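Local coordinates for protein pullulanase (PDB 2YOC) that hydrolyses alpha-1,6-glucosidic bonds in pullulan and related alpha-glucans, probably on the bacterial cell surface or outside the cell after type 2 secretion, at residues S736-R741 against N755-L760; I830-S835 against T916-M921. All coordinates share one frame; numbering follows the deposited sequence.

Past the sixth strand of the parallel barrel, 718-720, the chain reaches helix 739-742. Contact 1 closes a short loop there, returning 755-760 to 736-741 before helix 762-776. The seventh strand, 814-816, and helix 826-833 follow. Contact 2 then opens at 830-835 and closes a longer loop that takes in helix 840-855, the eighth strand, 860-864, and the connection to helix 912-919. The two loops lie in series, neither enclosing nor crossing the other, yet the contact centres are about 10 Å apart. Asn-755 and Arg-741 of contact 1 bond to carbonyls of 830-835, tying the excursion after strand six to the helix after strand seven, which contact 2 joins to the segment after strand eight.

Contact 1. Residues S736-R741 against N755-L760; sequences SGDALR and NELASL
Asn-755 ND2 is shared between two backbone carbonyls: it donates to Arg-741 O at 2.8 Å in a nearly straight bond, and also to Lys-833 O at the end of helix 826-833. Arg-741 O lies close to the plane of the Asn-755 amide, although the donor stands well above the carbonyl plane of the arginine. With chi1 at 60°, the asparagine amide sits over its own backbone, where OD1 accepts weak bonds from Leu-757 N and Ala-758 N inside a type I beta turn. Arg-741 approaches from the opposite direction; with CG anti to the backbone N (chi1 176°) it runs out to Glu-756. Its guanidinium grips Glu-756 side-on, NE to OE2 at 2.7 Å and NH2 to OE1 at 2.7 Å. Both oxygens lie in the guanidinium plane, while the carboxylate is turned 31° from it. Asn-755 CB lies over one guanidinium face, offset toward its rim, and NH1 is taken by Tyr-832 O and Ala-834 O. Beside the aliphatic part of the arginine, Leu-757 CD1 packs against Arg-741 CG at 3.7 Å. A bidentate arginine-carboxylate pair fastens a beta turn to a short helix, in the connection between strands six and seven of a (beta/alpha)8 barrel.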
loop_
_atom_site.group_PDB
_atom_site.type_symbol
_atom_site.label_atom_id
_atom_site.label_comp_id
_atom_site.label_asym_id
_atom_site.label_seq_id
_atom_site.Cartn_x
_atom_site.Cartn_y
_atom_site.Cartn_z
ATOM N N SER B 736 -7.967 -6.127 -28.329
ATOM C CA SER B 736 -8.179 -6.003 -29.770
ATOM C C SER B 736 -7.261 -4.917 -30.324
ATOM O O SER B 736 -6.892 -3.963 -29.615
ATOM C CB SER B 736 -9.642 -5.684 -30.087
ATOM O OG SER B 736 -10.019 -4.396 -29.619
ATOM N N GLY B 737 -6.903 -5.078 -31.589
ATOM C CA GLY B 737 -6.012 -4.152 -32.262
ATOM C C GLY B 737 -4.599 -4.319 -31.755
ATOM O O GLY B 737 -4.236 -5.399 -31.285
ATOM N N ASP B 738 -3.806 -3.251 -31.837
ATOM C CA ASP B 738 -2.402 -3.218 -31.446
ATOM C C ASP B 738 -2.102 -3.681 -30.004
ATOM O O ASP B 738 -0.988 -4.159 -29.749
ATOM C CB ASP B 738 -1.762 -1.862 -31.804
ATOM C CG ASP B 738 -1.695 -1.542 -33.304
ATOM O OD1 ASP B 738 -2.639 -1.930 -34.047
ATOM O OD2 ASP B 738 -0.739 -0.846 -33.721
ATOM N N ALA B 739 -3.117 -3.627 -29.088
ATOM C CA ALA B 739 -3.041 -4.122 -27.697
ATOM C C ALA B 739 -2.639 -5.614 -27.678
ATOM O O ALA B 739 -1.908 -6.048 -26.786
ATOM C CB ALA B 739 -4.378 -3.941 -27.007
ATOM N N LEU B 740 -3.073 -6.373 -28.705
ATOM C CA LEU B 740 -2.722 -7.777 -28.892
ATOM C C LEU B 740 -1.201 -7.993 -29.075
ATOM O O LEU B 740 -0.708 -9.103 -28.861
ATOM C CB LEU B 740 -3.497 -8.379 -30.073
ATOM C CG LEU B 740 -4.993 -8.603 -29.865
ATOM C CD1 LEU B 740 -5.653 -9.048 -31.158
ATOM C CD2 LEU B 740 -5.251 -9.649 -28.801
ATOM N N ARG B 741 -0.470 -6.928 -29.467
ATOM C CA ARG B 741 0.982 -6.946 -29.641
ATOM C C ARG B 741 1.670 -6.230 -28.462
ATOM O O ARG B 741 2.629 -6.755 -27.903
ATOM C CB ARG B 741 1.355 -6.314 -30.983
ATOM C CG ARG B 741 2.843 -6.204 -31.220
ATOM C CD ARG B 741 3.169 -6.516 -32.660
ATOM N NE ARG B 741 4.608 -6.481 -32.917
ATOM C CZ ARG B 741 5.452 -7.476 -32.669
ATOM N NH1 ARG B 741 5.022 -8.596 -32.105
ATOM N NH2 ARG B 741 6.737 -7.346 -32.949
ATOM N N ASN B 755 8.884 -5.997 -28.156
ATOM C CA ASN B 755 8.523 -5.852 -29.556
ATOM C C ASN B 755 8.352 -4.354 -29.864
ATOM O O ASN B 755 8.162 -3.555 -28.941
ATOM C CB ASN B 755 7.267 -6.670 -29.878
ATOM C CG ASN B 755 5.997 -6.325 -29.120
ATOM O OD1 ASN B 755 5.693 -5.167 -28.811
ATOM N ND2 ASN B 755 5.158 -7.327 -28.913
ATOM N N GLU B 756 8.410 -3.976 -31.152
ATOM C CA GLU B 756 8.306 -2.569 -31.576
ATOM C C GLU B 756 7.138 -1.756 -31.030
ATOM O O GLU B 756 7.276 -0.538 -30.918
ATOM C CB GLU B 756 8.464 -2.395 -33.095
ATOM C CG GLU B 756 7.226 -2.696 -33.920
ATOM C CD GLU B 756 6.838 -4.157 -34.038
ATOM O OE1 GLU B 756 7.732 -5.035 -33.961
ATOM O OE2 GLU B 756 5.631 -4.415 -34.242
ATOM N N LEU B 757 6.014 -2.412 -30.670
ATOM C CA LEU B 757 4.831 -1.706 -30.156
ATOM C C LEU B 757 4.756 -1.592 -28.623
ATOM O O LEU B 757 4.010 -0.752 -28.108
ATOM C CB LEU B 757 3.519 -2.290 -30.736
ATOM C CG LEU B 757 3.422 -2.544 -32.255
ATOM C CD1 LEU B 757 2.011 -2.911 -32.639
ATOM C CD2 LEU B 757 3.803 -1.336 -33.053
ATOM N N ALA B 758 5.542 -2.420 -27.907
ATOM C CA ALA B 758 5.566 -2.497 -26.443
ATOM C C ALA B 758 5.974 -1.202 -25.729
ATOM O O ALA B 758 6.868 -0.484 -26.196
ATOM C CB ALA B 758 6.444 -3.653 -25.987
ATOM N N SER B 759 5.311 -0.937 -24.580
ATOM C CA SER B 759 5.514 0.222 -23.697
ATOM C C SER B 759 5.366 -0.193 -22.196
ATOM O O SER B 759 5.143 0.662 -21.317
ATOM C CB SER B 759 4.535 1.337 -24.058
ATOM O OG SER B 759 3.222 0.832 -24.245
ATOM N N LEU B 760 5.505 -1.519 -21.924
ATOM C CA LEU B 760 5.386 -2.104 -20.584
ATOM C C LEU B 760 6.559 -1.700 -19.716
ATOM O O LEU B 760 7.705 -1.915 -20.108
ATOM C CB LEU B 760 5.284 -3.642 -20.641
ATOM C CG LEU B 760 3.986 -4.229 -21.158
ATOM C CD1 LEU B 760 4.170 -5.663 -21.587
ATOM C CD2 LEU B 760 2.908 -4.144 -20.122
#

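Contact 2. Residues I830-S835 against T916-M921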
loop_
_atom_site.group_PDB
_atom_site.type_symbol
_atom_site.label_atom_id
_atom_site.label_comp_id
_atom_site.label_asym_id
_atom_site.label_seq_id
_atom_site.Cartn_x
_atom_site.Cartn_y
_atom_site.Cartn_z
ATOM N N ILE B 830 1.778 -15.806 -29.054
ATOM C CA ILE B 830 3.216 -15.560 -29.178
ATOM C C ILE B 830 3.467 -14.848 -30.516
ATOM O O ILE B 830 4.122 -13.801 -30.519
ATOM C CB ILE B 830 4.079 -16.842 -28.963
ATOM C CG1 ILE B 830 3.922 -17.377 -27.522
ATOM C CG2 ILE B 830 5.581 -16.626 -29.321
ATOM C CD1 ILE B 830 4.303 -18.856 -27.357
ATOM N N SER B 831 2.867 -15.350 -31.624
ATOM C CA SER B 831 2.961 -14.730 -32.955
ATOM C C SER B 831 2.564 -13.240 -32.907
ATOM O O SER B 831 3.287 -12.405 -33.447
ATOM C CB SER B 831 2.130 -15.506 -33.970
ATOM O OG SER B 831 2.530 -16.869 -33.982
ATOM N N TYR B 832 1.505 -12.901 -32.166
ATOM C CA TYR B 832 1.072 -11.513 -31.955
ATOM C C TYR B 832 2.057 -10.712 -31.075
ATOM O O TYR B 832 2.241 -9.514 -31.292
ATOM C CB TYR B 832 -0.263 -11.492 -31.189
ATOM C CG TYR B 832 -1.547 -11.553 -31.986
ATOM C CD1 TYR B 832 -1.740 -10.740 -33.100
ATOM C CD2 TYR B 832 -2.634 -12.290 -31.528
ATOM C CE1 TYR B 832 -2.948 -10.746 -33.800
ATOM C CE2 TYR B 832 -3.853 -12.283 -32.202
ATOM C CZ TYR B 832 -4.010 -11.507 -33.337
ATOM O OH TYR B 832 -5.215 -11.521 -34.000
ATOM N N LYS B 833 2.619 -11.366 -30.026
ATOM C CA LYS B 833 3.431 -10.706 -28.990
ATOM C C LYS B 833 4.983 -10.735 -29.056
ATOM O O LYS B 833 5.618 -9.875 -28.432
ATOM C CB LYS B 833 2.930 -11.105 -27.588
ATOM C CG LYS B 833 1.595 -10.499 -27.202
ATOM C CD LYS B 833 0.863 -11.337 -26.154
ATOM C CE LYS B 833 -0.639 -11.276 -26.311
ATOM N NZ LYS B 833 -1.220 -9.961 -25.913
ATOM N N ALA B 834 5.584 -11.720 -29.758
ATOM C CA ALA B 834 7.044 -11.864 -29.838
ATOM C C ALA B 834 7.731 -10.794 -30.678
ATOM O O ALA B 834 7.171 -10.346 -31.686
ATOM C CB ALA B 834 7.417 -13.250 -30.345
ATOM N N SER B 835 8.956 -10.393 -30.264
ATOM C CA SER B 835 9.764 -9.396 -30.983
ATOM C C SER B 835 10.167 -9.961 -32.337
ATOM O O SER B 835 10.362 -11.173 -32.455
ATOM C CB SER B 835 11.012 -9.018 -30.184
ATOM O OG SER B 835 11.817 -8.063 -30.858
ATOM N N THR B 916 -1.568 -8.816 -40.173
ATOM C CA THR B 916 -0.644 -8.597 -41.302
ATOM C C THR B 916 0.789 -8.194 -40.879
ATOM O O THR B 916 1.773 -8.724 -41.412
ATOM C CB THR B 916 -1.268 -7.742 -42.416
ATOM O OG1 THR B 916 -1.909 -6.607 -41.838
ATOM C CG2 THR B 916 -2.259 -8.527 -43.271
ATOM N N ARG B 917 0.883 -7.324 -39.857
ATOM C CA ARG B 917 2.127 -6.841 -39.253
ATOM C C ARG B 917 2.981 -8.004 -38.686
ATOM O O ARG B 917 4.213 -7.967 -38.783
ATOM C CB ARG B 917 1.772 -5.832 -38.128
ATOM C CG ARG B 917 2.940 -5.284 -37.303
ATOM C CD ARG B 917 2.504 -4.473 -36.096
ATOM N NE ARG B 917 2.059 -3.121 -36.459
ATOM C CZ ARG B 917 0.794 -2.711 -36.537
ATOM N NH1 ARG B 917 -0.201 -3.549 -36.270
ATOM N NH2 ARG B 917 0.513 -1.463 -36.890
ATOM N N VAL B 918 2.315 -9.029 -38.108
ATOM C CA VAL B 918 2.975 -10.136 -37.426
ATOM C C VAL B 918 3.067 -11.462 -38.190
ATOM O O VAL B 918 3.986 -12.247 -37.941
ATOM C CB VAL B 918 2.407 -10.329 -35.987
ATOM C CG1 VAL B 918 2.394 -9.008 -35.203
ATOM C CG2 VAL B 918 1.018 -10.981 -36.001
ATOM N N LYS B 919 2.079 -11.730 -39.055
ATOM C CA LYS B 919 1.908 -12.977 -39.787
ATOM C C LYS B 919 3.182 -13.499 -40.431
ATOM O O LYS B 919 3.564 -14.651 -40.205
ATOM C CB LYS B 919 0.762 -12.841 -40.807
ATOM C CG LYS B 919 0.143 -14.161 -41.249
ATOM C CD LYS B 919 -1.196 -13.956 -41.936
ATOM C CE LYS B 919 -1.107 -13.418 -43.354
ATOM N NZ LYS B 919 -2.416 -13.494 -44.062
ATOM N N GLU B 920 3.856 -12.635 -41.202
ATOM C CA GLU B 920 5.056 -13.023 -41.927
ATOM C C GLU B 920 6.366 -12.855 -41.152
ATOM O O GLU B 920 7.419 -13.250 -41.670
ATOM C CB GLU B 920 5.079 -12.377 -43.325
ATOM C CG GLU B 920 4.183 -13.074 -44.348
ATOM C CD GLU B 920 2.683 -13.012 -44.115
ATOM O OE1 GLU B 920 2.144 -11.894 -43.933
ATOM O OE2 GLU B 920 2.047 -14.093 -44.106
HETATM N N MSE B 921 6.305 -12.340 -39.891
HETATM C CA MSE B 921 7.504 -12.136 -39.062
HETATM C C MSE B 921 8.381 -13.375 -38.944
HETATM O O MSE B 921 9.608 -13.266 -39.060
HETATM C CB MSE B 921 7.184 -11.547 -37.691
HETATM C CG MSE B 921 6.640 -10.138 -37.773
HETATM SE SE MSE B 921 6.876 -9.133 -36.147
HETATM C CE MSE B 921 5.982 -10.427 -34.886
#
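The Tyr-832 ring meets Val-918 obliquely, its CD1 lying 4.0 Å from the CG2 methyl of the valine. The CB of Tyr-832 points away from 916-921, yet its side chain also touches Val-914 and Ile-915 one turn earlier on helix 912-919, and Leu-740. Val-918 points toward the other helix and fits against its backbone: CB stands 3.4 Å from Ser-831 O, while CG1 comes within 3.9 Å of Tyr-832 O. A chi1 of -51° puts CG1 beside the backbone N and turns CG2 to the ring. The CA atoms of Tyr-832 and Val-918 are 6.0 Å apart, so the helices come close at this point. Met-921, present as selenomethionine, bends at chi3 (-55°) and brings its CE methyl against two carbonyl oxygens, Ala-834 O at 3.4 Å and Ser-831 O at 3.6 Å. The hydroxyl of Ser-831 is held within its own helix by Trp-827 O. Arg-741 packs on both Val-918 and Met-921, and Arg-843 of helix 840-855 touches Met-921 and Ala-834. This is buried helix-helix packing at the ends of helices 826-833 and 912-919, joining the helix that follows strand seven to the segment after strand eight of the (beta/alpha)8 barrel.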